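Local atomic coordinates of lipopolysaccharide heptosyltransferase 2 (Escherichia coli, PDB entry 1PSW), a protein that transfers the second heptose unit from ADP-L-glycero-D-manno-heptose onto the inner core of lipopolysaccharide during outer-membrane biogenesis. Residues M16-Y21 against S46-V51; S93-L98 against Y114-D119; K301-R306 against N340-Q345. One frame throughout, in Å; residues are numbered along the deposited sequence.

Interaction 1: M16-Y21 against S46-V51; sequences MSQSLY and SRMPEV
Tyr-21 and Met-48 meet at the edge of the tyrosine ring. The selenium of Met-48, modelled as selenomethionine, lies close to the ring plane, 4.1 Å from Tyr-21 CE2; measured from the ring centre it stands 87° off the normal, a Met-aromatic contact of the edge type. Val-51 and Glu-50 complete this compact part. Val-51 CG2 sits 3.9 Å from Tyr-21 CD2, the two side chains running alongside each other in the same direction, and Glu-50 CB comes to 3.7 Å from Tyr-21 CB. The tyrosine CG stands beside the backbone N and anti to the carbonyl carbon (chi1 -47°), which folds the ring back along its own helix, with Ser-17 O 3.3 Å above the centre of one ring face. A long, unbranched, flexible methionine chain suits the place (selenium stands in for sulfur here), because it can reach from the turn to both the ring and the aliphatic part of Gln-18, whose CG is 4.0 Å from Met-48 SE. Helix 11-27 and the approach to strand 51-56 belong to the N-terminal Rossmann-like domain of a GT-B glycosyltransferase. Met-48 to Val-51 form a type I turn that leads into that edge strand, and Ile-33 and Val-35 of the adjacent strand 32-37 back the tyrosine. Beyond CB, Glu-50 bends at chi2 (76°) to pass across Gln-18 at about a right angle; its side chain also touches Arg-22 and Gln-25 of the same helix, and its partial exposure suits a charged residue. Toward solvent the contact thins out at Pro-49, which is exposed at a corner of the turn and barely touches the helix.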
HETATM    1  N   MSE A  16       1.244   2.924   4.379  1.00 19.73           N
HETATM    2  CA  MSE A  16       1.072   4.164   5.130  1.00 22.16           C
HETATM    3  C   MSE A  16       1.853   4.159   6.439  1.00 19.99           C
HETATM    4  O   MSE A  16       2.322   5.199   6.880  1.00 21.76           O
HETATM    5  CB  MSE A  16      -0.405   4.411   5.464  1.00 27.61           C
HETATM    6  CG  MSE A  16      -1.309   4.503   4.277  1.00 40.07           C
HETATM    7 SE   MSE A  16      -0.594   5.708   2.995  1.00 56.01          SE
HETATM    8  CE  MSE A  16      -0.893   7.316   3.950  1.00 45.24           C
ATOM      9  N   SER A  17       1.984   2.992   7.063  1.00 18.30           N
ATOM     10  CA  SER A  17       2.682   2.912   8.334  1.00 17.29           C
ATOM     11  C   SER A  17       4.151   3.274   8.194  1.00 16.84           C
ATOM     12  O   SER A  17       4.812   3.587   9.184  1.00 16.66           O
ATOM     13  CB  SER A  17       2.528   1.523   8.962  1.00 18.56           C
ATOM     14  OG  SER A  17       3.229   0.523   8.246  1.00 18.98           O
ATOM     15  N   GLN A  18       4.672   3.261   6.972  1.00 16.30           N
ATOM     16  CA  GLN A  18       6.066   3.630   6.800  1.00 16.84           C
ATOM     17  C   GLN A  18       6.277   5.071   7.251  1.00 16.52           C
ATOM     18  O   GLN A  18       7.362   5.430   7.690  1.00 16.81           O
ATOM     19  CB  GLN A  18       6.518   3.496   5.343  1.00 18.22           C
ATOM     20  CG  GLN A  18       8.031   3.622   5.215  1.00 19.76           C
ATOM     21  CD  GLN A  18       8.513   3.757   3.785  1.00 22.74           C
ATOM     22  OE1 GLN A  18       9.707   3.616   3.502  1.00 25.01           O
ATOM     23  NE2 GLN A  18       7.590   4.038   2.876  1.00 19.51           N
ATOM     24  N   SER A  19       5.248   5.906   7.133  1.00 16.62           N
ATOM     25  CA  SER A  19       5.377   7.300   7.555  1.00 17.11           C
ATOM     26  C   SER A  19       5.677   7.401   9.043  1.00 16.94           C
ATOM     27  O   SER A  19       6.414   8.292   9.473  1.00 16.07           O
ATOM     28  CB  SER A  19       4.105   8.086   7.243  1.00 16.83           C
ATOM     29  OG  SER A  19       3.991   8.309   5.851  1.00 19.45           O
ATOM     30  N   LEU A  20       5.095   6.507   9.835  1.00 16.25           N
ATOM     31  CA  LEU A  20       5.366   6.506  11.263  1.00 17.14           C
ATOM     32  C   LEU A  20       6.835   6.127  11.489  1.00 16.28           C
ATOM     33  O   LEU A  20       7.525   6.769  12.282  1.00 18.18           O
ATOM     34  CB  LEU A  20       4.450   5.515  12.000  1.00 15.55           C
ATOM     35  CG  LEU A  20       4.822   5.268  13.470  1.00 18.69           C
ATOM     36  CD1 LEU A  20       4.727   6.571  14.267  1.00 16.86           C
ATOM     37  CD2 LEU A  20       3.890   4.217  14.064  1.00 16.99           C
ATOM     38  N   TYR A  21       7.307   5.092  10.795  1.00 15.72           N
ATOM     39  CA  TYR A  21       8.697   4.645  10.945  1.00 17.90           C
ATOM     40  C   TYR A  21       9.674   5.750  10.542  1.00 17.63           C
ATOM     41  O   TYR A  21      10.682   5.974  11.220  1.00 18.96           O
ATOM     42  CB  TYR A  21       8.980   3.384  10.108  1.00 18.69           C
ATOM     43  CG  TYR A  21       7.926   2.292  10.248  1.00 20.82           C
ATOM     44  CD1 TYR A  21       7.171   2.173  11.412  1.00 21.24           C
ATOM     45  CD2 TYR A  21       7.655   1.411   9.200  1.00 20.42           C
ATOM     46  CE1 TYR A  21       6.161   1.218  11.532  1.00 21.77           C
ATOM     47  CE2 TYR A  21       6.652   0.447   9.307  1.00 20.27           C
ATOM     48  CZ  TYR A  21       5.906   0.363  10.478  1.00 21.64           C
ATOM     49  OH  TYR A  21       4.889  -0.549  10.585  1.00 23.78           O
ATOM     50  N   SER A  46      10.653  -5.731   3.939  1.00 23.25           N
ATOM     51  CA  SER A  46      12.053  -5.880   3.560  1.00 25.43           C
ATOM     52  C   SER A  46      12.468  -4.776   2.592  1.00 25.05           C
ATOM     53  O   SER A  46      13.657  -4.547   2.382  1.00 26.90           O
ATOM     54  CB  SER A  46      12.303  -7.250   2.922  1.00 27.35           C
ATOM     55  OG  SER A  46      11.813  -7.295   1.591  1.00 31.75           O
ATOM     56  N   ARG A  47      11.488  -4.089   2.006  1.00 23.04           N
ATOM     57  CA  ARG A  47      11.780  -3.003   1.085  1.00 21.69           C
ATOM     58  C   ARG A  47      11.876  -1.660   1.803  1.00 22.97           C
ATOM     59  O   ARG A  47      12.241  -0.663   1.182  1.00 24.21           O
ATOM     60  CB  ARG A  47      10.715  -2.922  -0.020  1.00 20.75           C
ATOM     61  CG  ARG A  47      10.569  -4.169  -0.869  1.00 21.39           C
ATOM     62  CD  ARG A  47      11.874  -4.560  -1.551  1.00 22.39           C
ATOM     63  NE  ARG A  47      12.503  -3.451  -2.269  1.00 22.25           N
ATOM     64  CZ  ARG A  47      13.560  -3.598  -3.065  1.00 24.27           C
ATOM     65  NH1 ARG A  47      14.093  -4.802  -3.244  1.00 23.23           N
ATOM     66  NH2 ARG A  47      14.096  -2.550  -3.669  1.00 20.11           N
HETATM   67  N   MSE A  48      11.535  -1.632   3.096  1.00 23.33           N
HETATM   68  CA  MSE A  48      11.585  -0.411   3.905  1.00 24.15           C
HETATM   69  C   MSE A  48      12.867  -0.377   4.734  1.00 25.11           C
HETATM   70  O   MSE A  48      13.072  -1.221   5.614  1.00 25.69           O
HETATM   71  CB  MSE A  48      10.382  -0.347   4.853  1.00 25.69           C
HETATM   72  CG  MSE A  48       9.038  -0.266   4.157  1.00 25.66           C
HETATM   73 SE   MSE A  48       7.615  -0.308   5.436  1.00 36.49          SE
HETATM   74  CE  MSE A  48       6.190  -1.059   4.318  1.00 27.72           C
ATOM     75  N   PRO A  49      13.759   0.585   4.449  1.00 25.77           N
ATOM     76  CA  PRO A  49      15.021   0.709   5.183  1.00 25.88           C
ATOM     77  C   PRO A  49      14.877   1.097   6.655  1.00 25.09           C
ATOM     78  O   PRO A  49      15.790   0.881   7.452  1.00 24.87           O
ATOM     79  CB  PRO A  49      15.793   1.750   4.371  1.00 26.18           C
ATOM     80  CG  PRO A  49      14.709   2.611   3.816  1.00 28.51           C
ATOM     81  CD  PRO A  49      13.669   1.600   3.386  1.00 25.71           C
ATOM     82  N   GLU A  50      13.734   1.676   7.008  1.00 22.71           N
ATOM     83  CA  GLU A  50      13.484   2.087   8.384  1.00 22.58           C
ATOM     84  C   GLU A  50      13.228   0.897   9.307  1.00 22.85           C
ATOM     85  O   GLU A  50      13.349   1.013  10.531  1.00 22.11           O
ATOM     86  CB  GLU A  50      12.273   3.028   8.454  1.00 23.54           C
ATOM     87  CG  GLU A  50      12.387   4.314   7.633  1.00 26.27           C
ATOM     88  CD  GLU A  50      12.198   4.103   6.137  1.00 29.24           C
ATOM     89  OE1 GLU A  50      11.560   3.099   5.738  1.00 28.18           O
ATOM     90  OE2 GLU A  50      12.674   4.958   5.357  1.00 32.25           O
ATOM     91  N   VAL A  51      12.880  -0.244   8.723  1.00 21.96           N
ATOM     92  CA  VAL A  51      12.577  -1.441   9.503  1.00 23.47           C
ATOM     93  C   VAL A  51      13.794  -2.321   9.771  1.00 24.48           C
ATOM     94  O   VAL A  51      14.474  -2.764   8.848  1.00 22.32           O
ATOM     95  CB  VAL A  51      11.482  -2.280   8.811  1.00 22.22           C
ATOM     96  CG1 VAL A  51      11.276  -3.593   9.550  1.00 21.18           C
ATOM     97  CG2 VAL A  51      10.188  -1.482   8.779  1.00 21.85           C
TER

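Interaction 2: S93-L98 against Y114-D119; sequences SALVPL and YGLLND. Unlike the reference sequence in segment 93-98: Leu-98 (reference Phe).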
ATOM      1  N   SER A  93      -5.147  -7.166  19.047  1.00 29.64           N
ATOM      2  CA  SER A  93      -3.872  -6.739  18.466  1.00 28.35           C
ATOM      3  C   SER A  93      -2.938  -6.064  19.472  1.00 27.40           C
ATOM      4  O   SER A  93      -1.726  -6.047  19.273  1.00 27.74           O
ATOM      5  CB  SER A  93      -4.105  -5.803  17.267  1.00 27.01           C
ATOM      6  OG  SER A  93      -4.519  -4.509  17.680  1.00 24.60           O
ATOM      7  N   ALA A  94      -3.489  -5.519  20.553  1.00 26.58           N
ATOM      8  CA  ALA A  94      -2.655  -4.864  21.554  1.00 26.68           C
ATOM      9  C   ALA A  94      -2.271  -5.777  22.721  1.00 28.22           C
ATOM     10  O   ALA A  94      -1.667  -5.328  23.697  1.00 28.98           O
ATOM     11  CB  ALA A  94      -3.355  -3.614  22.075  1.00 26.12           C
ATOM     12  N   LEU A  95      -2.605  -7.058  22.617  1.00 29.77           N
ATOM     13  CA  LEU A  95      -2.291  -8.009  23.680  1.00 31.72           C
ATOM     14  C   LEU A  95      -0.801  -8.332  23.782  1.00 32.13           C
ATOM     15  O   LEU A  95      -0.216  -8.259  24.864  1.00 31.70           O
ATOM     16  CB  LEU A  95      -3.089  -9.301  23.479  1.00 32.53           C
ATOM     17  CG  LEU A  95      -4.578  -9.223  23.851  1.00 34.29           C
ATOM     18  CD1 LEU A  95      -5.286 -10.516  23.461  1.00 33.01           C
ATOM     19  CD2 LEU A  95      -4.709  -8.969  25.350  1.00 32.88           C
ATOM     20  N   VAL A  96      -0.186  -8.685  22.658  1.00 31.61           N
ATOM     21  CA  VAL A  96       1.230  -9.031  22.641  1.00 31.27           C
ATOM     22  C   VAL A  96       2.138  -8.044  23.373  1.00 30.73           C
ATOM     23  O   VAL A  96       2.935  -8.447  24.218  1.00 29.94           O
ATOM     24  CB  VAL A  96       1.737  -9.203  21.196  1.00 32.33           C
ATOM     25  CG1 VAL A  96       3.252  -9.336  21.179  1.00 33.83           C
ATOM     26  CG2 VAL A  96       1.103 -10.435  20.579  1.00 33.11           C
ATOM     27  N   PRO A  97       2.035  -6.741  23.059  1.00 30.74           N
ATOM     28  CA  PRO A  97       2.882  -5.746  23.726  1.00 31.38           C
ATOM     29  C   PRO A  97       2.808  -5.801  25.249  1.00 32.67           C
ATOM     30  O   PRO A  97       3.808  -5.582  25.940  1.00 31.85           O
ATOM     31  CB  PRO A  97       2.361  -4.424  23.172  1.00 30.15           C
ATOM     32  CG  PRO A  97       1.934  -4.798  21.799  1.00 31.12           C
ATOM     33  CD  PRO A  97       1.201  -6.097  22.030  1.00 30.54           C
ATOM     34  N   LEU A  98       1.624  -6.089  25.775  1.00 33.82           N
ATOM     35  CA  LEU A  98       1.452  -6.169  27.220  1.00 35.46           C
ATOM     36  C   LEU A  98       2.185  -7.392  27.764  1.00 34.16           C
ATOM     37  O   LEU A  98       2.946  -7.285  28.723  1.00 35.04           O
ATOM     38  CB  LEU A  98      -0.038  -6.248  27.573  1.00 36.91           C
ATOM     39  CG  LEU A  98      -0.386  -6.267  29.066  1.00 39.92           C
ATOM     40  CD1 LEU A  98       0.206  -5.046  29.758  1.00 41.38           C
ATOM     41  CD2 LEU A  98      -1.896  -6.284  29.229  1.00 40.80           C
ATOM     42  N   TYR A 114      -8.223   0.543  26.556  1.00 35.98           N
ATOM     43  CA  TYR A 114      -7.767   1.257  27.746  1.00 36.64           C
ATOM     44  C   TYR A 114      -6.830   0.465  28.654  1.00 38.02           C
ATOM     45  O   TYR A 114      -6.162   1.038  29.509  1.00 40.57           O
ATOM     46  CB  TYR A 114      -8.963   1.751  28.563  1.00 34.30           C
ATOM     47  CG  TYR A 114      -9.646   2.954  27.970  1.00 33.68           C
ATOM     48  CD1 TYR A 114     -10.878   2.838  27.322  1.00 32.56           C
ATOM     49  CD2 TYR A 114      -9.063   4.218  28.060  1.00 32.35           C
ATOM     50  CE1 TYR A 114     -11.508   3.957  26.784  1.00 32.62           C
ATOM     51  CE2 TYR A 114      -9.688   5.335  27.523  1.00 32.47           C
ATOM     52  CZ  TYR A 114     -10.907   5.200  26.890  1.00 31.48           C
ATOM     53  OH  TYR A 114     -11.533   6.311  26.373  1.00 33.26           O
ATOM     54  N   GLY A 115      -6.784  -0.848  28.483  1.00 37.73           N
ATOM     55  CA  GLY A 115      -5.900  -1.638  29.319  1.00 40.72           C
ATOM     56  C   GLY A 115      -4.584  -1.975  28.642  1.00 41.53           C
ATOM     57  O   GLY A 115      -3.502  -1.751  29.191  1.00 40.29           O
ATOM     58  N   LEU A 116      -4.679  -2.514  27.435  1.00 41.85           N
ATOM     59  CA  LEU A 116      -3.500  -2.901  26.683  1.00 42.50           C
ATOM     60  C   LEU A 116      -2.638  -1.707  26.299  1.00 42.09           C
ATOM     61  O   LEU A 116      -1.451  -1.862  26.025  1.00 43.15           O
ATOM     62  CB  LEU A 116      -3.928  -3.666  25.434  1.00 44.14           C
ATOM     63  CG  LEU A 116      -4.956  -4.767  25.695  1.00 44.52           C
ATOM     64  CD1 LEU A 116      -5.195  -5.539  24.411  1.00 46.73           C
ATOM     65  CD2 LEU A 116      -4.457  -5.705  26.791  1.00 46.68           C
ATOM     66  N   LEU A 117      -3.235  -0.519  26.294  1.00 41.24           N
ATOM     67  CA  LEU A 117      -2.517   0.699  25.929  1.00 41.49           C
ATOM     68  C   LEU A 117      -2.518   1.723  27.060  1.00 42.75           C
ATOM     69  O   LEU A 117      -3.561   2.291  27.388  1.00 44.50           O
ATOM     70  CB  LEU A 117      -3.156   1.325  24.682  1.00 40.91           C
ATOM     71  CG  LEU A 117      -3.189   0.487  23.400  1.00 40.76           C
ATOM     72  CD1 LEU A 117      -4.089   1.155  22.372  1.00 40.26           C
ATOM     73  CD2 LEU A 117      -1.780   0.319  22.854  1.00 39.34           C
ATOM     74  N   ASN A 118      -1.354   1.962  27.655  1.00 43.14           N
ATOM     75  CA  ASN A 118      -1.258   2.934  28.737  1.00 43.77           C
ATOM     76  C   ASN A 118      -1.064   4.343  28.193  1.00 43.48           C
ATOM     77  O   ASN A 118      -0.925   5.302  28.951  1.00 42.81           O
ATOM     78  CB  ASN A 118      -0.115   2.583  29.695  1.00 44.86           C
ATOM     79  CG  ASN A 118       1.118   2.083  28.981  1.00 46.41           C
ATOM     80  OD1 ASN A 118       1.528   2.623  27.955  1.00 44.92           O
ATOM     81  ND2 ASN A 118       1.727   1.042  29.534  1.00 48.75           N
ATOM     82  N   ASP A 119      -1.055   4.461  26.870  1.00 43.06           N
ATOM     83  CA  ASP A 119      -0.902   5.751  26.211  1.00 41.76           C
ATOM     84  C   ASP A 119      -1.925   5.803  25.081  1.00 42.19           C
ATOM     85  O   ASP A 119      -1.577   5.938  23.906  1.00 42.91           O
ATOM     86  CB  ASP A 119       0.522   5.904  25.671  1.00 42.64           C
ATOM     87  CG  ASP A 119       0.746   7.232  24.968  1.00 43.73           C
ATOM     88  OD1 ASP A 119       0.085   8.224  25.334  1.00 46.62           O
ATOM     89  OD2 ASP A 119       1.597   7.289  24.058  1.00 42.92           O
TER
HETATM   90  O   HOH W   1      -0.267  -3.155  24.109  1.00 40.05           O
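Leu-116 packs its CB and both methyls against Ala-94, Leu-95 and Leu-98. It belongs to the connection between the last two parallel strands, 104-108 and 119-121, of the N-terminal Rossmann-like domain of this GT-B enzyme, and it packs where a 3-10 turn runs into helix 95-99. Ala-94 CB and Leu-116 CB are only 3.4 Å apart, tighter than usual van der Waals contact; alanine suits the place because its single methyl lets the two backbones come this near, CA to CA 5.6 Å between Ala-94 and Leu-116. The Leu-116 CG lies beside its backbone N and anti to the carbonyl carbon (chi1 -48°), which carries the two methyls forward over the opening of the helix. CD1 settles on the peptide link, 3.5 Å from Leu-95 N, while CD2 is shared by two leucines: Leu-95 CD2 and Leu-98 CD2 each approach it to 3.6 Å. Leu-95 meets it obliquely, whereas Leu-98, a phenylalanine in the reference sequence, comes across at about a right angle. Branched aliphatic chains fit here, as each can offer one methyl to a common point.

Around this cluster, Phe-91 touches Leu-116, and Val-86 of strand 83-86 lies against both Ala-94 and Leu-117, so the inner side of the contact rests on the sheet. Farther along, Asn-118 ties its loop to the start of strand 104-108 by accepting a hydrogen bond from Arg-105 N. Arg-105 also holds the turn through its NE, which donates to Leu-116 O. That same carbonyl takes a second bond, from a water that donates to Leu-116 O and to Ala-94 O, at 2.6 Å in each case.

Interaction 3: K301-R306 against N340-Q345; sequences KARVIR and NALLLQ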
ATOM      1  N   LYS A 301       2.844  12.639  -8.827  1.00 17.38           N
ATOM      2  CA  LYS A 301       2.690  12.106 -10.176  1.00 17.04           C
ATOM      3  C   LYS A 301       1.429  11.278 -10.351  1.00 17.19           C
ATOM      4  O   LYS A 301       1.241  10.631 -11.379  1.00 16.68           O
ATOM      5  CB  LYS A 301       3.928  11.283 -10.557  1.00 19.03           C
ATOM      6  CG  LYS A 301       5.227  12.090 -10.538  1.00 21.81           C
ATOM      7  CD  LYS A 301       6.355  11.382 -11.277  1.00 27.31           C
ATOM      8  CE  LYS A 301       7.596  12.263 -11.337  1.00 33.03           C
ATOM      9  NZ  LYS A 301       8.606  11.782 -12.325  1.00 33.91           N
ATOM     10  N   ALA A 302       0.558  11.314  -9.344  1.00 16.29           N
ATOM     11  CA  ALA A 302      -0.708  10.588  -9.388  1.00 15.61           C
ATOM     12  C   ALA A 302      -1.853  11.512  -9.813  1.00 16.35           C
ATOM     13  O   ALA A 302      -1.836  12.716  -9.547  1.00 16.65           O
ATOM     14  CB  ALA A 302      -1.013   9.991  -8.018  1.00 14.90           C
ATOM     15  N   ARG A 303      -2.835  10.935 -10.494  1.00 16.35           N
ATOM     16  CA  ARG A 303      -4.017  11.661 -10.928  1.00 16.96           C
ATOM     17  C   ARG A 303      -5.191  10.764 -10.560  1.00 17.19           C
ATOM     18  O   ARG A 303      -5.127   9.539 -10.716  1.00 17.13           O
ATOM     19  CB  ARG A 303      -4.001  11.914 -12.440  1.00 18.01           C
ATOM     20  CG  ARG A 303      -2.901  12.869 -12.905  1.00 16.73           C
ATOM     21  CD  ARG A 303      -3.033  14.242 -12.246  1.00 18.60           C
ATOM     22  NE  ARG A 303      -2.064  15.212 -12.758  1.00 19.45           N
ATOM     23  CZ  ARG A 303      -0.773  15.244 -12.433  1.00 19.51           C
ATOM     24  NH1 ARG A 303      -0.270  14.355 -11.584  1.00 16.40           N
ATOM     25  NH2 ARG A 303       0.017  16.174 -12.959  1.00 18.18           N
ATOM     26  N   VAL A 304      -6.253  11.381 -10.058  1.00 15.50           N
ATOM     27  CA  VAL A 304      -7.442  10.655  -9.652  1.00 16.50           C
ATOM     28  C   VAL A 304      -8.600  10.983 -10.568  1.00 16.09           C
ATOM     29  O   VAL A 304      -8.837  12.145 -10.900  1.00 16.45           O
ATOM     30  CB  VAL A 304      -7.843  11.004  -8.204  1.00 17.14           C
ATOM     31  CG1 VAL A 304      -9.268  10.537  -7.935  1.00 19.55           C
ATOM     32  CG2 VAL A 304      -6.876  10.334  -7.213  1.00 15.86           C
ATOM     33  N   ILE A 305      -9.313   9.950 -10.995  1.00 16.10           N
ATOM     34  CA  ILE A 305     -10.474  10.139 -11.849  1.00 16.65           C
ATOM     35  C   ILE A 305     -11.687   9.599 -11.110  1.00 17.70           C
ATOM     36  O   ILE A 305     -11.705   8.444 -10.677  1.00 15.76           O
ATOM     37  CB  ILE A 305     -10.330   9.386 -13.179  1.00 16.84           C
ATOM     38  CG1 ILE A 305      -9.076   9.883 -13.916  1.00 16.73           C
ATOM     39  CG2 ILE A 305     -11.575   9.604 -14.044  1.00 19.69           C
ATOM     40  CD1 ILE A 305      -8.823   9.187 -15.236  1.00 16.73           C
ATOM     41  N   ARG A 306     -12.692  10.452 -10.942  1.00 19.84           N
ATOM     42  CA  ARG A 306     -13.936  10.078 -10.273  1.00 21.12           C
ATOM     43  C   ARG A 306     -15.027  10.950 -10.872  1.00 21.94           C
ATOM     44  O   ARG A 306     -14.870  12.168 -10.976  1.00 20.48           O
ATOM     45  CB  ARG A 306     -13.866  10.312  -8.760  1.00 21.46           C
ATOM     46  CG  ARG A 306     -15.019   9.639  -8.016  1.00 21.26           C
ATOM     47  CD  ARG A 306     -15.095  10.033  -6.549  1.00 22.23           C
ATOM     48  NE  ARG A 306     -16.133   9.278  -5.846  1.00 21.98           N
ATOM     49  CZ  ARG A 306     -16.670   9.635  -4.680  1.00 24.36           C
ATOM     50  NH1 ARG A 306     -16.275  10.748  -4.072  1.00 22.61           N
ATOM     51  NH2 ARG A 306     -17.603   8.878  -4.114  1.00 22.94           N
ATOM     52  N   ASN A 340      -1.638   8.874 -21.358  1.00 24.24           N
ATOM     53  CA  ASN A 340      -0.666   9.356 -22.337  1.00 25.72           C
ATOM     54  C   ASN A 340      -0.049  10.693 -21.924  1.00 26.64           C
ATOM     55  O   ASN A 340       1.110  10.974 -22.232  1.00 27.08           O
ATOM     56  CB  ASN A 340      -1.300   9.494 -23.727  1.00 26.09           C
ATOM     57  CG  ASN A 340      -1.591   8.155 -24.369  1.00 24.84           C
ATOM     58  OD1 ASN A 340      -0.807   7.217 -24.255  1.00 26.30           O
ATOM     59  ND2 ASN A 340      -2.720   8.061 -25.059  1.00 27.50           N
ATOM     60  N   ALA A 341      -0.819  11.515 -21.216  1.00 27.53           N
ATOM     61  CA  ALA A 341      -0.324  12.821 -20.774  1.00 26.62           C
ATOM     62  C   ALA A 341       0.801  12.663 -19.759  1.00 26.28           C
ATOM     63  O   ALA A 341       1.844  13.310 -19.864  1.00 26.54           O
ATOM     64  CB  ALA A 341      -1.459  13.637 -20.169  1.00 26.48           C
ATOM     65  N   LEU A 342       0.582  11.801 -18.771  1.00 24.32           N
ATOM     66  CA  LEU A 342       1.584  11.554 -17.739  1.00 23.28           C
ATOM     67  C   LEU A 342       2.792  10.834 -18.331  1.00 25.00           C
ATOM     68  O   LEU A 342       3.920  11.032 -17.883  1.00 23.83           O
ATOM     69  CB  LEU A 342       0.988  10.707 -16.608  1.00 24.15           C
ATOM     70  CG  LEU A 342      -0.112  11.334 -15.735  1.00 25.01           C
ATOM     71  CD1 LEU A 342      -0.675  10.270 -14.794  1.00 22.88           C
ATOM     72  CD2 LEU A 342       0.454  12.506 -14.933  1.00 23.36           C
ATOM     73  N   LEU A 343       2.554   9.990 -19.331  1.00 24.56           N
ATOM     74  CA  LEU A 343       3.649   9.271 -19.965  1.00 27.12           C
ATOM     75  C   LEU A 343       4.530  10.261 -20.719  1.00 27.33           C
ATOM     76  O   LEU A 343       5.751  10.112 -20.748  1.00 27.59           O
ATOM     77  CB  LEU A 343       3.108   8.199 -20.916  1.00 25.44           C
ATOM     78  CG  LEU A 343       2.568   6.933 -20.231  1.00 24.14           C
ATOM     79  CD1 LEU A 343       1.758   6.108 -21.216  1.00 24.83           C
ATOM     80  CD2 LEU A 343       3.724   6.118 -19.680  1.00 22.95           C
ATOM     81  N   LEU A 344       3.912  11.281 -21.310  1.00 29.00           N
ATOM     82  CA  LEU A 344       4.655  12.300 -22.050  1.00 31.46           C
ATOM     83  C   LEU A 344       5.546  13.101 -21.100  1.00 32.43           C
ATOM     84  O   LEU A 344       6.725  13.320 -21.379  1.00 32.18           O
ATOM     85  CB  LEU A 344       3.693  13.250 -22.767  1.00 33.13           C
ATOM     86  CG  LEU A 344       4.371  14.416 -23.496  1.00 35.89           C
ATOM     87  CD1 LEU A 344       5.063  13.901 -24.757  1.00 36.76           C
ATOM     88  CD2 LEU A 344       3.337  15.475 -23.853  1.00 34.95           C
ATOM     89  N   GLN A 345       4.966  13.533 -19.982  1.00 34.06           N
ATOM     90  CA  GLN A 345       5.680  14.305 -18.964  1.00 34.66           C
ATOM     91  C   GLN A 345       6.946  13.572 -18.534  1.00 36.04           C
ATOM     92  O   GLN A 345       8.014  14.168 -18.396  1.00 35.07           O
ATOM     93  CB  GLN A 345       4.790  14.507 -17.736  1.00 35.72           C
ATOM     94  CG  GLN A 345       5.431  15.323 -16.612  1.00 37.06           C
ATOM     95  CD  GLN A 345       4.808  15.042 -15.242  1.00 38.16           C
ATOM     96  OE1 GLN A 345       3.601  14.811 -15.128  1.00 34.80           O
ATOM     97  NE2 GLN A 345       5.632  15.081 -14.196  1.00 36.62           N
TER
HETATM   98  O   HOH W   2       2.690  15.042 -12.293  1.00 18.96           O
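Arg-303 NH1 donates to two backbone carbonyls of its own strand and the preceding turn, Ala-302 O at 3.0 Å and His-300 O, and this pins the guanidinium over Leu-342. The donor approaches Ala-302 O from above the carbonyl plane, 67° out of it. Leu-342 CD2 lies 3.8 Å above the guanidinium plane, over its centre, so the methyl covers one flat face while NH1 and NH2 keep polar partners. With chi1 at -67°, Arg-303 CG stands anti to the carbonyl carbon and packs 3.9 Å from Leu-342 CD1, which Lys-301 O also approaches to 3.9 Å; the bend at chi2 (-60°) then brings the guanidinium back over CD2. A water takes a hydrogen bond from Arg-303 NH2 and donates to Gln-345 OE1, each 3.0 Å long, spanning strand and helix where Gln-345 is exposed. Cutting Arg-303 back to an alanine is likely to uncover Leu-342 CD2 and leave the water without its strand-side partner. Arginine suits such a margin, since its long stem is apolar and its end polar. Here helix 332-347 flanks the outermost strand, 302-306, of the C-terminal parallel sheet, the alpha-on-beta layering of a Rossmann-like domain in the GT-B fold.

From the N terminus, the chain first closes interaction 1, bringing helix 11-27 together with the approach to strand 51-56 after passing through strand 32-37. Interaction 2 follows with the shortest span, joining the start of helix 95-99 to the loop before strand 119-121 around strand 104-108. The two serve opposite margins of one six-stranded sheet, their centres 22 Å apart. Interaction 3 belongs to the second sheet and ties its outer strand to the helix at the C-terminal end, about 43 Å from interaction 2 between centres. All three loops run in series, neither nesting nor crossing, and each fastens parts within a single Rossmann-like domain.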